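Putative enzyme related to aldose 1-epimerase (Salmonella typhimurium, PDB 2HTA) probably interconverts the alpha and beta anomers of glucose 6-phosphate and related hexose 6-phosphates, acting as a monomeric mutarotase. Local coordinates at residues A[60-65]-A[162-167]; A[206-211]-A[225-230]. All blocks are in the same frame, centred on the assembly; numbering follows the deposited sequence.

Interaction 1: A[60-65]-A[162-167]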
loop_
_atom_site.group_PDB
_atom_site.type_symbol
_atom_site.label_atom_id
_atom_site.label_comp_id
_atom_site.label_asym_id
_atom_site.label_seq_id
_atom_site.Cartn_x
_atom_site.Cartn_y
_atom_site.Cartn_z
ATOM N N ALA A 60 -8.782 -5.574 -0.468
ATOM C CA ALA A 60 -8.029 -5.897 -1.710
ATOM C C ALA A 60 -6.565 -5.574 -1.468
ATOM O O ALA A 60 -5.957 -4.765 -2.199
ATOM C CB ALA A 60 -8.548 -5.075 -2.894
ATOM N N HIS A 61 -6.024 -6.148 -0.402
ATOM C CA HIS A 61 -4.780 -5.682 0.191
ATOM C C HIS A 61 -3.622 -6.495 -0.354
ATOM O O HIS A 61 -3.466 -7.683 -0.051
ATOM C CB HIS A 61 -4.853 -5.867 1.717
ATOM C CG HIS A 61 -3.839 -5.064 2.487
ATOM N ND1 HIS A 61 -4.197 -4.162 3.480
ATOM C CD2 HIS A 61 -2.478 -5.092 2.481
ATOM C CE1 HIS A 61 -3.099 -3.632 4.000
ATOM N NE2 HIS A 61 -2.043 -4.178 3.403
ATOM N N LEU A 62 -2.807 -5.848 -1.176
ATOM C CA LEU A 62 -1.598 -6.490 -1.659
ATOM C C LEU A 62 -0.642 -6.657 -0.472
ATOM O O LEU A 62 -0.184 -5.709 0.089
ATOM C CB LEU A 62 -0.985 -5.623 -2.779
ATOM C CG LEU A 62 0.339 -6.128 -3.392
ATOM C CD1 LEU A 62 0.256 -7.516 -4.060
ATOM C CD2 LEU A 62 0.825 -5.043 -4.415
ATOM N N LEU A 63 -0.342 -7.892 -0.121
ATOM C CA LEU A 63 0.489 -8.230 1.041
ATOM C C LEU A 63 1.963 -8.362 0.685
ATOM O O LEU A 63 2.835 -8.022 1.500
ATOM C CB LEU A 63 0.056 -9.614 1.555
ATOM C CG LEU A 63 -1.429 -9.758 1.902
ATOM C CD1 LEU A 63 -1.840 -11.153 2.301
ATOM C CD2 LEU A 63 -1.733 -8.755 3.046
ATOM N N SER A 64 2.249 -8.834 -0.526
ATOM C CA SER A 64 3.671 -9.139 -0.869
ATOM C C SER A 64 3.807 -9.163 -2.391
ATOM O O SER A 64 2.835 -9.441 -3.081
ATOM C CB SER A 64 4.135 -10.499 -0.270
ATOM O OG SER A 64 3.512 -11.603 -0.900
ATOM N N TRP A 65 5.017 -8.910 -2.883
ATOM C CA TRP A 65 5.311 -8.958 -4.299
ATOM C C TRP A 65 6.821 -9.213 -4.375
ATOM O O TRP A 65 7.624 -8.455 -3.823
ATOM C CB TRP A 65 4.913 -7.630 -5.018
ATOM C CG TRP A 65 5.455 -7.556 -6.427
ATOM C CD1 TRP A 65 5.265 -8.497 -7.442
ATOM C CD2 TRP A 65 6.352 -6.567 -6.961
ATOM N NE1 TRP A 65 5.914 -8.076 -8.582
ATOM C CE2 TRP A 65 6.642 -6.941 -8.294
ATOM C CE3 TRP A 65 6.935 -5.388 -6.433
ATOM C CZ2 TRP A 65 7.504 -6.190 -9.135
ATOM C CZ3 TRP A 65 7.774 -4.618 -7.267
ATOM C CH2 TRP A 65 8.074 -5.045 -8.602
ATOM N N CYS A 162 5.154 -3.881 -10.745
ATOM C CA CYS A 162 3.870 -4.027 -10.051
ATOM C C CYS A 162 3.089 -2.744 -10.296
ATOM O O CYS A 162 3.630 -1.665 -10.047
ATOM C CB CYS A 162 4.154 -4.240 -8.567
ATOM S SG CYS A 162 2.591 -4.378 -7.577
ATOM N N GLU A 163 1.868 -2.840 -10.822
ATOM C CA GLU A 163 1.028 -1.668 -11.030
ATOM C C GLU A 163 -0.191 -1.795 -10.143
ATOM O O GLU A 163 -0.755 -2.885 -9.987
ATOM C CB GLU A 163 0.592 -1.510 -12.463
ATOM C CG GLU A 163 1.774 -1.568 -13.417
ATOM C CD GLU A 163 1.306 -1.488 -14.868
ATOM O OE1 GLU A 163 0.147 -0.992 -15.093
ATOM O OE2 GLU A 163 2.089 -1.910 -15.754
ATOM N N ILE A 164 -0.589 -0.664 -9.565
ATOM C CA ILE A 164 -1.764 -0.612 -8.664
ATOM C C ILE A 164 -2.589 0.556 -9.175
ATOM O O ILE A 164 -2.039 1.627 -9.367
ATOM C CB ILE A 164 -1.330 -0.390 -7.210
ATOM C CG1 ILE A 164 -0.373 -1.524 -6.795
ATOM C CG2 ILE A 164 -2.603 -0.366 -6.265
ATOM C CD1 ILE A 164 0.553 -1.203 -5.619
ATOM N N GLU A 165 -3.868 0.347 -9.459
ATOM C CA GLU A 165 -4.715 1.466 -9.877
ATOM C C GLU A 165 -6.025 1.391 -9.096
ATOM O O GLU A 165 -6.721 0.372 -9.131
ATOM C CB GLU A 165 -4.981 1.377 -11.378
ATOM C CG GLU A 165 -5.971 2.461 -11.933
ATOM C CD GLU A 165 -6.355 2.199 -13.394
ATOM O OE1 GLU A 165 -6.996 1.162 -13.690
ATOM O OE2 GLU A 165 -6.003 3.031 -14.255
ATOM N N LEU A 166 -6.325 2.443 -8.358
ATOM C CA LEU A 166 -7.586 2.594 -7.640
ATOM C C LEU A 166 -8.569 3.531 -8.366
ATOM O O LEU A 166 -8.226 4.657 -8.717
ATOM C CB LEU A 166 -7.287 3.151 -6.246
ATOM C CG LEU A 166 -8.541 3.266 -5.374
ATOM C CD1 LEU A 166 -9.087 1.887 -4.929
ATOM C CD2 LEU A 166 -8.224 4.175 -4.169
ATOM N N GLU A 167 -9.817 3.107 -8.528
ATOM C CA GLU A 167 -10.794 3.881 -9.312
ATOM C C GLU A 167 -12.124 3.862 -8.553
ATOM O O GLU A 167 -12.634 2.778 -8.201
ATOM C CB GLU A 167 -10.964 3.197 -10.673
ATOM C CG GLU A 167 -12.000 3.805 -11.554
ATOM C CD GLU A 167 -12.028 3.074 -12.935
ATOM O OE1 GLU A 167 -12.909 2.195 -13.203
ATOM O OE2 GLU A 167 -11.111 3.384 -13.720
#

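Interaction 2: A[206-211]-A[225-230]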
loop_
_atom_site.group_PDB
_atom_site.type_symbol
_atom_site.label_atom_id
_atom_site.label_comp_id
_atom_site.label_asym_id
_atom_site.label_seq_id
_atom_site.Cartn_x
_atom_site.Cartn_y
_atom_site.Cartn_z
ATOM N N ALA A 206 3.085 20.012 12.020
ATOM C CA ALA A 206 2.687 20.275 10.623
ATOM C C ALA A 206 3.390 21.500 10.013
ATOM O O ALA A 206 2.842 22.200 9.165
ATOM C CB ALA A 206 1.184 20.298 10.453
ATOM N N LYS A 207 4.640 21.738 10.438
ATOM C CA LYS A 207 5.416 22.854 9.925
ATOM C C LYS A 207 5.792 22.546 8.511
ATOM O O LYS A 207 6.017 21.392 8.172
ATOM C CB LYS A 207 6.698 23.079 10.720
ATOM C CG LYS A 207 6.424 23.612 12.146
ATOM C CD LYS A 207 7.736 23.694 12.910
ATOM C CE LYS A 207 7.562 24.369 14.202
ATOM N NZ LYS A 207 8.811 24.161 15.012
ATOM N N GLU A 208 5.835 23.581 7.707
ATOM C CA GLU A 208 6.226 23.398 6.296
ATOM C C GLU A 208 7.734 23.578 6.166
ATOM O O GLU A 208 8.301 24.601 6.608
ATOM C CB GLU A 208 5.476 24.404 5.439
ATOM C CG GLU A 208 5.709 24.244 3.943
ATOM C CD GLU A 208 4.500 24.614 3.154
ATOM O OE1 GLU A 208 4.709 25.040 2.019
ATOM O OE2 GLU A 208 3.349 24.451 3.643
ATOM N N GLY A 209 8.390 22.587 5.570
ATOM C CA GLY A 209 9.800 22.627 5.309
ATOM C C GLY A 209 10.088 22.705 3.829
ATOM O O GLY A 209 9.195 22.618 2.998
ATOM N N VAL A 210 11.361 22.874 3.490
ATOM C CA VAL A 210 11.752 22.915 2.090
ATOM C C VAL A 210 13.027 22.115 1.948
ATOM O O VAL A 210 14.011 22.438 2.610
ATOM C CB VAL A 210 12.009 24.373 1.592
ATOM C CG1 VAL A 210 12.520 24.353 0.125
ATOM C CG2 VAL A 210 10.719 25.234 1.646
ATOM N N LEU A 211 12.995 21.071 1.121
ATOM C CA LEU A 211 14.226 20.346 0.700
ATOM C C LEU A 211 14.858 21.087 -0.442
ATOM O O LEU A 211 14.158 21.691 -1.277
ATOM C CB LEU A 211 13.915 18.893 0.286
ATOM C CG LEU A 211 13.328 17.940 1.316
ATOM C CD1 LEU A 211 12.908 16.668 0.656
ATOM C CD2 LEU A 211 14.232 17.640 2.584
ATOM N N VAL A 225 4.494 14.926 4.333
ATOM C CA VAL A 225 3.672 15.022 3.144
ATOM C C VAL A 225 4.372 15.921 2.140
ATOM O O VAL A 225 4.517 17.134 2.356
ATOM C CB VAL A 225 2.264 15.644 3.441
ATOM C CG1 VAL A 225 1.409 15.600 2.153
ATOM C CG2 VAL A 225 1.591 14.938 4.660
ATOM N N TYR A 226 4.890 15.358 1.061
ATOM C CA TYR A 226 5.538 16.178 0.039
ATOM C C TYR A 226 4.492 16.814 -0.889
ATOM O O TYR A 226 3.603 16.142 -1.391
ATOM C CB TYR A 226 6.597 15.308 -0.720
ATOM C CG TYR A 226 7.588 14.778 0.313
ATOM C CD1 TYR A 226 7.370 13.572 0.954
ATOM C CD2 TYR A 226 8.683 15.570 0.735
ATOM C CE1 TYR A 226 8.259 13.116 1.934
ATOM C CE2 TYR A 226 9.540 15.134 1.700
ATOM C CZ TYR A 226 9.313 13.905 2.309
ATOM O OH TYR A 226 10.175 13.451 3.275
ATOM N N LEU A 227 4.618 18.122 -1.103
ATOM C CA LEU A 227 3.623 18.922 -1.842
ATOM C C LEU A 227 3.966 19.039 -3.323
ATOM O O LEU A 227 3.113 19.380 -4.135
ATOM C CB LEU A 227 3.579 20.322 -1.204
ATOM C CG LEU A 227 3.180 20.322 0.283
ATOM C CD1 LEU A 227 3.148 21.785 0.753
ATOM C CD2 LEU A 227 1.843 19.661 0.434
ATOM N N ASN A 228 5.222 18.744 -3.690
ATOM C CA ASN A 228 5.667 18.971 -5.045
ATOM C C ASN A 228 6.703 17.896 -5.475
ATOM O O ASN A 228 7.738 18.218 -6.055
ATOM C CB ASN A 228 6.281 20.352 -5.156
ATOM C CG ASN A 228 6.480 20.809 -6.587
ATOM O OD1 ASN A 228 5.656 20.556 -7.491
ATOM N ND2 ASN A 228 7.598 21.504 -6.808
ATOM N N PRO A 229 6.398 16.619 -5.190
ATOM C CA PRO A 229 7.318 15.546 -5.519
ATOM C C PRO A 229 7.308 15.292 -7.026
ATOM O O PRO A 229 6.351 15.661 -7.739
ATOM C CB PRO A 229 6.727 14.346 -4.739
ATOM C CG PRO A 229 5.216 14.615 -4.826
ATOM C CD PRO A 229 5.170 16.109 -4.537
ATOM N N GLU A 230 8.396 14.678 -7.519
ATOM C CA GLU A 230 8.468 14.268 -8.888
ATOM C C GLU A 230 7.626 13.011 -9.076
ATOM O O GLU A 230 7.274 12.381 -8.106
ATOM C CB GLU A 230 9.917 14.013 -9.269
ATOM C CG GLU A 230 10.794 15.289 -9.302
ATOM C CD GLU A 230 12.288 15.006 -9.155
ATOM O OE1 GLU A 230 12.782 13.899 -9.436
ATOM O OE2 GLU A 230 12.992 15.962 -8.825
#

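Interaction 1: A[60-65]-A[162-167]
Leu62 is the first residue of 60-65 to meet the other strand, and it does so through one methyl. Leu62 CD2 lies 3.7 Å from Cys162 SG and 4.0 Å from Ile164 CD1, so a single branch touches both Cys162 and Ile164. The side chain extends anti to the backbone N (chi1 178°) and runs aslant to that of Ile164. Phe156, on strand 151-158, is touched by both Leu62 and Ile164. After Leu62 a classic beta bulge follows within the strand: Leu63 and Ser64 both face Ser54 of strand 51-56. The extra residue leaves Leu62 and Trp65, three positions apart, both directed at 162-167. Trp65 presents the face of its indole to Cys162. Cys162 CB sits 3.5 Å from the centroid of the Trp65 six-membered ring and only 9° off its normal, a CH-pi contact over the ring centre. Cys162 SG lies above the five-membered ring of Trp65 at a longer 4.6 Å from its centroid, a distant sulfur-aromatic approach. Trp65 NE1 is hydrogen-bonded to Gly159 O, which helps hold the ring's rotation while Cys162 packs on its face. No hydrogen bond joins the segments. The axes of 61-65 and 162-167 pass 10.3 Å apart at 163°, nearly antiparallel, and the strands belong to different sheets; the buried side chains fill the gap. Such face-to-face packing of antiparallel sheets is characteristic of the beta-sandwich of galactose mutarotase-like proteins.

Interaction 2: A[206-211]-A[225-230]
Leu211 and Tyr226 each set CG anti to their own carbonyl carbon (chi1 -62° and -58°), and this choice brings the end of the leucine to the tyrosine ring. Leu211 CD1 reaches Tyr226 CE2 at 3.8 Å, approaching the ring obliquely. Glu208 makes the other choice: its CG is anti to the backbone N (chi1 -175°), and a bend at chi2 brings the carboxylate close to Leu227. The methyl Leu227 CD1 is 3.8 Å from Glu208 OE1 and 3.9 Å from Glu208 OE2, lying against both oxygens in a plain van der Waals contact, with the two side chains crossing at about a right angle. The strands 207-210 and 222-226 are not direct neighbours. Both pair antiparallel with strand 198-201, which runs between them in an antiparallel sheet of this mutarotase-like fold, and the two contacts therefore reach past that central strand by side chains alone. Phe199 touches Leu211 and Ile200 touches Leu227, so the strand between them backs both leucines. The polar ends look elsewhere for partners. Glu208 OE1 forms a salt bridge with Arg198 NH1, which holds the carboxylate near the leucine methyl and probably favours its charged form. Tyr226 OH is hydrogen-bonded to Gln216 OE1, tying the hydroxyl end of the ring, close to the CE2 carbon that Leu211 touches. The Tyr226 side chain is about 8 Å from that of Asp223, a substrate-binding residue by similarity, whereas Glu208 sits at the exposed edge of the contact.

In the fold
Interaction 1 lies in the core, its centre about 7 Å from that of the chain, with all four touching residues buried; interaction 2 is peripheral, its centre about 21 Å from the chain centre, and only partly buried. The two are about 14 Å apart at their nearest atoms and share no strand. Residues 60-65 and 162-167 come from two separate sheets packed on one another, whereas 206-211 and 225-230 lie on two strands, and the loops that adjoin them, of one antiparallel sheet, flanking a common strand. Neither pair is joined by hydrogen bonds. The inner contact is apolar, with a CH-pi contact over the indole; the outer one combines leucine-tyrosine packing with a charged side chain, in keeping with its position near the surface.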